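Local coordinates for protein thiamine-monophosphate kinase (PDB 6XEP) that probably phosphorylates thiamine monophosphate with ATP, using magnesium, to make thiamine diphosphate, the active form of vitamin B1, at residues A[53-58]-A[136-141]; A[71-76]-A[114-119]; A[223-228]-A[274-279]. All coordinates share one frame; numbering follows the deposited sequence. Where two conformers were deposited one is given.

Interaction 1: A[53-58]-A[136-141]; sequences ADTLNS and SLSVTA
Asp54 and Val139 exchange a pair of backbone hydrogen bonds, and Leu56 and Leu137 exchange a second pair, joining the antiparallel strands 53-57 and 136-141. Val139 N reaches Asp54 O at 3.0 Å. In the second pair Leu56 N binds Leu137 O at 2.8 Å. Between these hydrogen-bonded pairs the chains close up, and CA-H...O contacts, such as Thr55 CA to Leu137 O at 3.2 Å, add weaker attraction.

The side-chain hydrogen bonds all lie on the face that carries Ala53, Thr55, Asn57, Ser136, Ser138 and Thr140. Thr55 OG1 and Ser138 OG meet hydroxyl to hydroxyl at 2.8 Å. Rotation about CA-CB (chi1 -66°) sets Thr55 OG1 opposite its own carbonyl carbon and leaves the methyl CG2 anti to the backbone N, 3.2 Å from Ser136 OG. At the next non-hydrogen-bonded pair, Ser136 OG donates to Asn57 OD1 over a short 2.5 Å, almost in line with the amide C=O. The other end of that amide, ND2, binds Arg132 O and Ser98 OG of the second subunit, so the amide is held at both ends, which would set which end is oxygen and which nitrogen.

On the other face Leu137 CD1 lies over the backbone, 3.6 Å from Leu56 O, and the apolar side chains of Leu137 and Val139 pack against helices 68-85 and 104-120. Asp54 also points to this side, its carboxylate close to that of Asp82.

The chemistry is thus divided by face. Small hydroxyl and amide groups serve the dimer interface, where Thr140 OG1 bonds its counterpart in the second subunit, while the opposite face holds Asp54, a predicted magnesium ligand; two acidic side chains so close together are consistent with a site built to receive cations.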
# COMPACT_ATOMS: atom_id res chain seq x y z
N ALA A 53 -0.94 3.37 -5.93
CA ALA A 53 -1.50 2.28 -5.13
C ALA A 53 -2.80 1.86 -5.77
O ALA A 53 -3.59 2.70 -6.18
CB ALA A 53 -1.75 2.69 -3.67
N ASP A 54 -3.02 0.55 -5.83
CA ASP A 54 -4.21 -0.03 -6.44
C ASP A 54 -4.57 -1.28 -5.65
O ASP A 54 -3.67 -2.00 -5.20
CB ASP A 54 -3.99 -0.39 -7.91
CG ASP A 54 -3.70 0.83 -8.78
OD1 ASP A 54 -2.51 1.11 -9.02
OD2 ASP A 54 -4.67 1.50 -9.22
N THR A 55 -5.86 -1.53 -5.48
CA THR A 55 -6.31 -2.77 -4.87
C THR A 55 -7.11 -3.54 -5.90
O THR A 55 -7.95 -2.96 -6.58
CB THR A 55 -7.15 -2.51 -3.62
OG1 THR A 55 -6.33 -1.92 -2.60
CG2 THR A 55 -7.74 -3.82 -3.10
N LEU A 56 -6.83 -4.83 -6.03
CA LEU A 56 -7.65 -5.72 -6.85
C LEU A 56 -8.37 -6.67 -5.91
O LEU A 56 -7.74 -7.35 -5.10
CB LEU A 56 -6.81 -6.50 -7.87
CG LEU A 56 -6.49 -5.75 -9.18
CD1 LEU A 56 -5.65 -4.51 -8.96
CD2 LEU A 56 -5.80 -6.68 -10.16
N ASN A 57 -9.70 -6.71 -6.03
CA ASN A 57 -10.55 -7.54 -5.20
C ASN A 57 -11.18 -8.65 -6.03
O ASN A 57 -11.66 -8.41 -7.14
CB ASN A 57 -11.65 -6.69 -4.57
CG ASN A 57 -11.09 -5.71 -3.59
OD1 ASN A 57 -10.22 -6.08 -2.81
ND2 ASN A 57 -11.54 -4.46 -3.64
N SER A 58 -11.20 -9.86 -5.45
CA SER A 58 -11.76 -11.04 -6.09
C SER A 58 -13.22 -10.82 -6.45
O SER A 58 -14.02 -10.33 -5.64
CB SER A 58 -11.61 -12.26 -5.17
OG SER A 58 -12.20 -13.42 -5.74
N SER A 136 -8.04 -10.08 -1.46
CA SER A 136 -7.81 -8.70 -1.86
C SER A 136 -6.31 -8.48 -1.90
O SER A 136 -5.60 -8.89 -0.97
CB SER A 136 -8.48 -7.71 -0.89
OG SER A 136 -8.23 -6.36 -1.26
N LEU A 137 -5.84 -7.86 -2.96
CA LEU A 137 -4.42 -7.64 -3.20
C LEU A 137 -4.21 -6.15 -3.40
O LEU A 137 -4.74 -5.56 -4.34
CB LEU A 137 -3.95 -8.43 -4.42
CG LEU A 137 -4.38 -9.90 -4.30
CD1 LEU A 137 -5.69 -10.27 -4.99
CD2 LEU A 137 -3.34 -10.76 -4.77
N SER A 138 -3.45 -5.54 -2.50
CA SER A 138 -3.19 -4.10 -2.57
C SER A 138 -1.70 -3.91 -2.77
O SER A 138 -0.89 -4.35 -1.94
CB SER A 138 -3.66 -3.39 -1.30
OG SER A 138 -3.72 -1.99 -1.51
N VAL A 139 -1.32 -3.23 -3.85
CA VAL A 139 0.09 -3.00 -4.16
C VAL A 139 0.34 -1.51 -4.16
O VAL A 139 -0.45 -0.72 -4.67
CB VAL A 139 0.52 -3.63 -5.50
CG1 VAL A 139 1.89 -3.07 -5.93
CG2 VAL A 139 0.63 -5.11 -5.37
N THR A 140 1.44 -1.12 -3.53
CA THR A 140 1.94 0.24 -3.60
C THR A 140 3.25 0.17 -4.35
O THR A 140 4.13 -0.60 -3.96
CB THR A 140 2.13 0.83 -2.20
OG1 THR A 140 0.89 0.81 -1.51
CG2 THR A 140 2.59 2.27 -2.28
N ALA A 141 3.38 0.95 -5.42
CA ALA A 141 4.59 0.96 -6.21
C ALA A 141 5.22 2.34 -6.18
O ALA A 141 4.54 3.36 -6.31
CB ALA A 141 4.31 0.54 -7.64

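Interaction 2: A[71-76]-A[114-119]; sequences IGWKTL and FFALAD
Leu76 and Phe114 make the dense half of this helix-helix contact. Leu76 CD2 sits over the centre of the Phe114 ring, 4.2 Å from the centroid and 8° off its normal, and the two side chains cross at about a right angle. The same methyl lies 3.5 Å from Ala118 CB, wedged between ring and helix. Gly72, without a side chain, lets the backbones close to 4.4 Å between its CA and that of Phe114.

Trp73, partly exposed, lays its indole across the buried Leu117, whose CB stands 3.9 Å from the centroid of the six-membered ring, with CD1 against CZ2. Its CG is turned opposite the backbone N (chi1 -179°), which swings the ring back toward the other helix although its CB sets off to the flank. The contact is looser at the rim, where Ala116, also partly exposed, meets only the ring edge, CB to CZ3 at 4.0 Å, while Trp73 NE1 is anchored by Pro204 O.

No hydrogen bond joins the two segments, whose axes approach to 7.9 Å, at 39°. Helices 68-85 and 104-120 form one layer against strand 136-145, with Phe114 and Thr75 both resting on its Val139.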
# COMPACT_ATOMS: atom_id res chain seq x y z
N ILE A 71 -3.33 -13.42 -11.26
CA ILE A 71 -3.61 -12.41 -10.24
C ILE A 71 -2.32 -11.71 -9.83
O ILE A 71 -2.29 -10.48 -9.69
CB ILE A 71 -4.32 -13.04 -9.03
CG1 ILE A 71 -5.67 -13.61 -9.45
CG2 ILE A 71 -4.53 -12.00 -7.95
CD1 ILE A 71 -6.33 -14.43 -8.35
N GLY A 72 -1.25 -12.47 -9.64
CA GLY A 72 0.03 -11.87 -9.28
C GLY A 72 0.55 -10.94 -10.36
O GLY A 72 1.00 -9.82 -10.07
N TRP A 73 0.49 -11.38 -11.61
CA TRP A 73 0.91 -10.53 -12.72
C TRP A 73 0.08 -9.25 -12.80
O TRP A 73 0.61 -8.13 -12.81
CB TRP A 73 0.80 -11.32 -14.03
CG TRP A 73 1.24 -10.58 -15.29
CD1 TRP A 73 0.58 -9.54 -15.91
CD2 TRP A 73 2.41 -10.83 -16.07
NE1 TRP A 73 1.28 -9.15 -17.03
CE2 TRP A 73 2.41 -9.91 -17.15
CE3 TRP A 73 3.47 -11.74 -15.96
CZ2 TRP A 73 3.42 -9.88 -18.10
CZ3 TRP A 73 4.48 -11.71 -16.92
CH2 TRP A 73 4.44 -10.78 -17.96
N LYS A 74 -1.25 -9.40 -12.85
CA LYS A 74 -2.09 -8.26 -13.14
C LYS A 74 -2.08 -7.25 -11.99
O LYS A 74 -2.09 -6.04 -12.23
CB LYS A 74 -3.52 -8.71 -13.46
CG LYS A 74 -4.40 -7.53 -13.89
CD LYS A 74 -5.64 -7.99 -14.66
CE LYS A 74 -6.37 -6.76 -15.22
NZ LYS A 74 -7.57 -7.11 -16.03
N THR A 75 -2.00 -7.74 -10.74
CA THR A 75 -1.96 -6.81 -9.61
C THR A 75 -0.78 -5.85 -9.75
O THR A 75 -0.94 -4.63 -9.59
CB THR A 75 -1.89 -7.60 -8.29
OG1 THR A 75 -3.09 -8.37 -8.15
CG2 THR A 75 -1.84 -6.66 -7.12
N LEU A 76 0.39 -6.36 -10.11
CA LEU A 76 1.53 -5.48 -10.32
C LEU A 76 1.40 -4.67 -11.61
O LEU A 76 1.79 -3.50 -11.66
CB LEU A 76 2.82 -6.29 -10.33
CG LEU A 76 4.12 -5.54 -10.61
CD1 LEU A 76 4.38 -4.44 -9.55
CD2 LEU A 76 5.28 -6.54 -10.63
N PHE A 114 3.86 -12.49 -10.06
CA PHE A 114 4.36 -11.21 -9.57
C PHE A 114 5.81 -11.00 -10.00
O PHE A 114 6.16 -9.98 -10.61
CB PHE A 114 4.21 -11.15 -8.06
CG PHE A 114 4.41 -9.78 -7.49
CD1 PHE A 114 5.67 -9.34 -7.16
CD2 PHE A 114 3.34 -8.93 -7.31
CE1 PHE A 114 5.87 -8.07 -6.66
CE2 PHE A 114 3.53 -7.66 -6.81
CZ PHE A 114 4.80 -7.24 -6.49
N PHE A 115 6.68 -11.97 -9.69
CA PHE A 115 8.10 -11.83 -10.00
C PHE A 115 8.35 -11.94 -11.49
O PHE A 115 9.29 -11.32 -11.99
CB PHE A 115 8.94 -12.87 -9.26
CG PHE A 115 8.96 -12.67 -7.77
CD1 PHE A 115 9.40 -11.47 -7.22
CD2 PHE A 115 8.53 -13.69 -6.92
CE1 PHE A 115 9.43 -11.29 -5.83
CE2 PHE A 115 8.56 -13.52 -5.54
CZ PHE A 115 9.01 -12.32 -5.00
N ALA A 116 7.55 -12.73 -12.21
CA ALA A 116 7.75 -12.79 -13.66
C ALA A 116 7.69 -11.40 -14.26
O ALA A 116 8.53 -11.03 -15.09
CB ALA A 116 6.73 -13.71 -14.32
N LEU A 117 6.70 -10.60 -13.85
CA LEU A 117 6.58 -9.24 -14.35
C LEU A 117 7.55 -8.28 -13.65
O LEU A 117 8.19 -7.46 -14.31
CB LEU A 117 5.15 -8.75 -14.19
CG LEU A 117 4.89 -7.31 -14.64
CD1 LEU A 117 5.21 -7.13 -16.11
CD2 LEU A 117 3.43 -6.95 -14.33
N ALA A 118 7.69 -8.40 -12.33
CA ALA A 118 8.55 -7.49 -11.58
C ALA A 118 9.98 -7.53 -12.08
O ALA A 118 10.63 -6.48 -12.20
CB ALA A 118 8.51 -7.83 -10.09
N ASP A 119 10.51 -8.74 -12.35
CA ASP A 119 11.88 -8.87 -12.81
C ASP A 119 12.11 -8.16 -14.13
O ASP A 119 13.22 -7.66 -14.39
CB ASP A 119 12.26 -10.35 -12.96
CG ASP A 119 12.32 -11.06 -11.62
OD1 ASP A 119 12.15 -10.38 -10.58
OD2 ASP A 119 12.53 -12.30 -11.61

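Interaction 3: A[223-228]-A[274-279]; sequences DVSDGL and DDYELC
Tyr276 and Glu277 both face Val224, a G1 beta bulge that disturbs the pairing where strand 220-224 ends. Val224 N gives a nearly straight bond to Glu277 O at 2.7 Å, whereas Tyr276 N reaches Val224 O only through a weak, bent one (126°). Beyond the bulge Asp274 N donates to Ser225 O at 2.8 Å, approaching from above the carbonyl plane.

Past the bulge the Tyr276 ring lies beside Ser225, whose CB, in one of two conformers, is 3.3 Å from CE1. Asp223 runs alongside the tyrosine, its OD2 near the ring edge and hydrogen-bonded to Ser81. On the other face of the strands Val224 CG2 packs on Cys279 CB at 3.7 Å, and Leu228 CD1 touches SG.

Two waters lodge against Asp275 OD2, donating to it at 2.6 and 2.9 Å, while OD1 accepts from Gly169 N. The second water also accepts from Leu228 N, so the first turn of helix 228-239 is tied to the loop. Gly227 occupies the N-cap position.

Acidic and hydroxyl groups gathered at a strand end are consistent with the predicted site of this PurM-like C-terminal domain: Asp223 and Asp226 for magnesium, Ser225 for ATP, Asp274 for substrate.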
# COMPACT_ATOMS: atom_id res chain seq x y z
N ASP A 223 -2.51 6.69 -18.94
CA ASP A 223 -2.67 5.29 -19.25
C ASP A 223 -4.15 4.97 -19.45
O ASP A 223 -5.03 5.61 -18.86
CB ASP A 223 -1.98 4.37 -18.23
CG ASP A 223 -2.76 4.16 -16.98
OD1 ASP A 223 -3.42 5.12 -16.52
OD2 ASP A 223 -2.64 3.02 -16.42
N VAL A 224 -4.40 4.05 -20.36
CA VAL A 224 -5.76 3.70 -20.78
C VAL A 224 -6.15 2.47 -19.99
O VAL A 224 -5.74 1.35 -20.30
CB VAL A 224 -5.86 3.46 -22.28
CG1 VAL A 224 -7.33 3.23 -22.66
CG2 VAL A 224 -5.29 4.65 -23.03
N SER A 225 -6.94 2.67 -18.94
CA SER A 225 -7.44 1.56 -18.14
C SER A 225 -8.94 1.60 -17.93
O SER A 225 -9.51 0.56 -17.61
CB SER A 225 -6.75 1.51 -16.77
OG SER A 225 -7.00 2.70 -16.06
N ASP A 226 -9.58 2.77 -18.11
CA ASP A 226 -11.03 2.90 -18.05
C ASP A 226 -11.64 3.10 -19.44
O ASP A 226 -12.78 3.57 -19.55
CB ASP A 226 -11.43 4.06 -17.16
CG ASP A 226 -11.11 3.82 -15.71
OD1 ASP A 226 -11.28 2.67 -15.24
OD2 ASP A 226 -10.68 4.77 -15.03
N GLY A 227 -10.89 2.78 -20.48
CA GLY A 227 -11.30 2.97 -21.85
C GLY A 227 -10.73 4.24 -22.42
O GLY A 227 -10.56 5.25 -21.72
N LEU A 228 -10.43 4.21 -23.72
CA LEU A 228 -9.78 5.34 -24.39
C LEU A 228 -10.53 6.65 -24.14
O LEU A 228 -9.93 7.66 -23.79
CB LEU A 228 -9.68 5.07 -25.89
CG LEU A 228 -9.11 6.24 -26.70
CD1 LEU A 228 -7.65 6.49 -26.34
CD2 LEU A 228 -9.29 6.00 -28.19
N ASP A 274 -9.42 -1.92 -18.93
CA ASP A 274 -8.23 -2.73 -18.62
C ASP A 274 -7.28 -2.94 -19.79
O ASP A 274 -6.60 -3.96 -19.86
CB ASP A 274 -8.63 -4.09 -18.04
CG ASP A 274 -9.16 -3.98 -16.63
OD1 ASP A 274 -9.42 -2.85 -16.17
OD2 ASP A 274 -9.32 -5.04 -16.00
N ASP A 275 -7.18 -1.98 -20.72
CA ASP A 275 -6.17 -2.15 -21.78
C ASP A 275 -4.76 -2.05 -21.21
O ASP A 275 -3.88 -2.83 -21.59
CB ASP A 275 -6.34 -1.09 -22.85
CG ASP A 275 -7.64 -1.23 -23.62
OD1 ASP A 275 -7.89 -2.31 -24.20
OD2 ASP A 275 -8.39 -0.23 -23.66
N TYR A 276 -4.55 -1.10 -20.30
CA TYR A 276 -3.24 -0.75 -19.76
C TYR A 276 -2.25 -0.45 -20.89
O TYR A 276 -1.09 -0.85 -20.88
CB TYR A 276 -2.74 -1.84 -18.78
CG TYR A 276 -3.70 -1.88 -17.61
CD1 TYR A 276 -3.74 -0.82 -16.72
CD2 TYR A 276 -4.62 -2.93 -17.44
CE1 TYR A 276 -4.64 -0.81 -15.65
CE2 TYR A 276 -5.52 -2.92 -16.37
CZ TYR A 276 -5.53 -1.86 -15.48
OH TYR A 276 -6.42 -1.80 -14.42
N GLU A 277 -2.74 0.32 -21.87
CA GLU A 277 -1.92 0.93 -22.91
C GLU A 277 -1.66 2.38 -22.53
O GLU A 277 -2.22 2.88 -21.56
CB GLU A 277 -2.63 0.83 -24.27
CG GLU A 277 -2.81 -0.62 -24.72
CD GLU A 277 -1.49 -1.30 -25.14
OE1 GLU A 277 -0.40 -0.69 -25.06
OE2 GLU A 277 -1.55 -2.48 -25.58
N LEU A 278 -0.77 3.05 -23.27
CA LEU A 278 -0.48 4.46 -23.02
C LEU A 278 -1.03 5.29 -24.18
O LEU A 278 -0.78 4.96 -25.34
CB LEU A 278 1.02 4.71 -22.90
CG LEU A 278 1.73 4.24 -21.64
CD1 LEU A 278 3.18 4.78 -21.64
CD2 LEU A 278 0.98 4.73 -20.41
N CYS A 279 -1.76 6.35 -23.86
CA CYS A 279 -2.23 7.31 -24.86
C CYS A 279 -1.48 8.61 -24.63
O CYS A 279 -1.37 9.06 -23.48
CB CYS A 279 -3.75 7.52 -24.74
SG CYS A 279 -4.40 8.78 -25.85
O HOH W 1 -6.75 1.05 -13.44
O HOH W 2 -8.87 0.53 -21.17
O HOH W 3 -10.41 1.48 -24.80

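How the interactions relate
From the N terminus, strand 48-57 runs into helix 68-85, and interaction 1 closes a long loop when strand 136-145 returns beside it. Interaction 2 is nested within that loop, joining helix 68-85 to helix 104-120; the two contacts touch where Val139 CG2 meets Thr75 CG2, so sheet and helical layer of the N-terminal domain share a core. Interaction 3 follows in series and closes a separate loop in the C-terminal domain. It touches interaction 2 through the salt bridge from Lys74 NZ to Asp274 OD2, binding the domains together. Interactions 1 and 3 stay about 6 Å apart (nearest atoms); interaction 1 lies at the dimer interface, whereas interaction 3 meets purification-tag histidines of the second subunit.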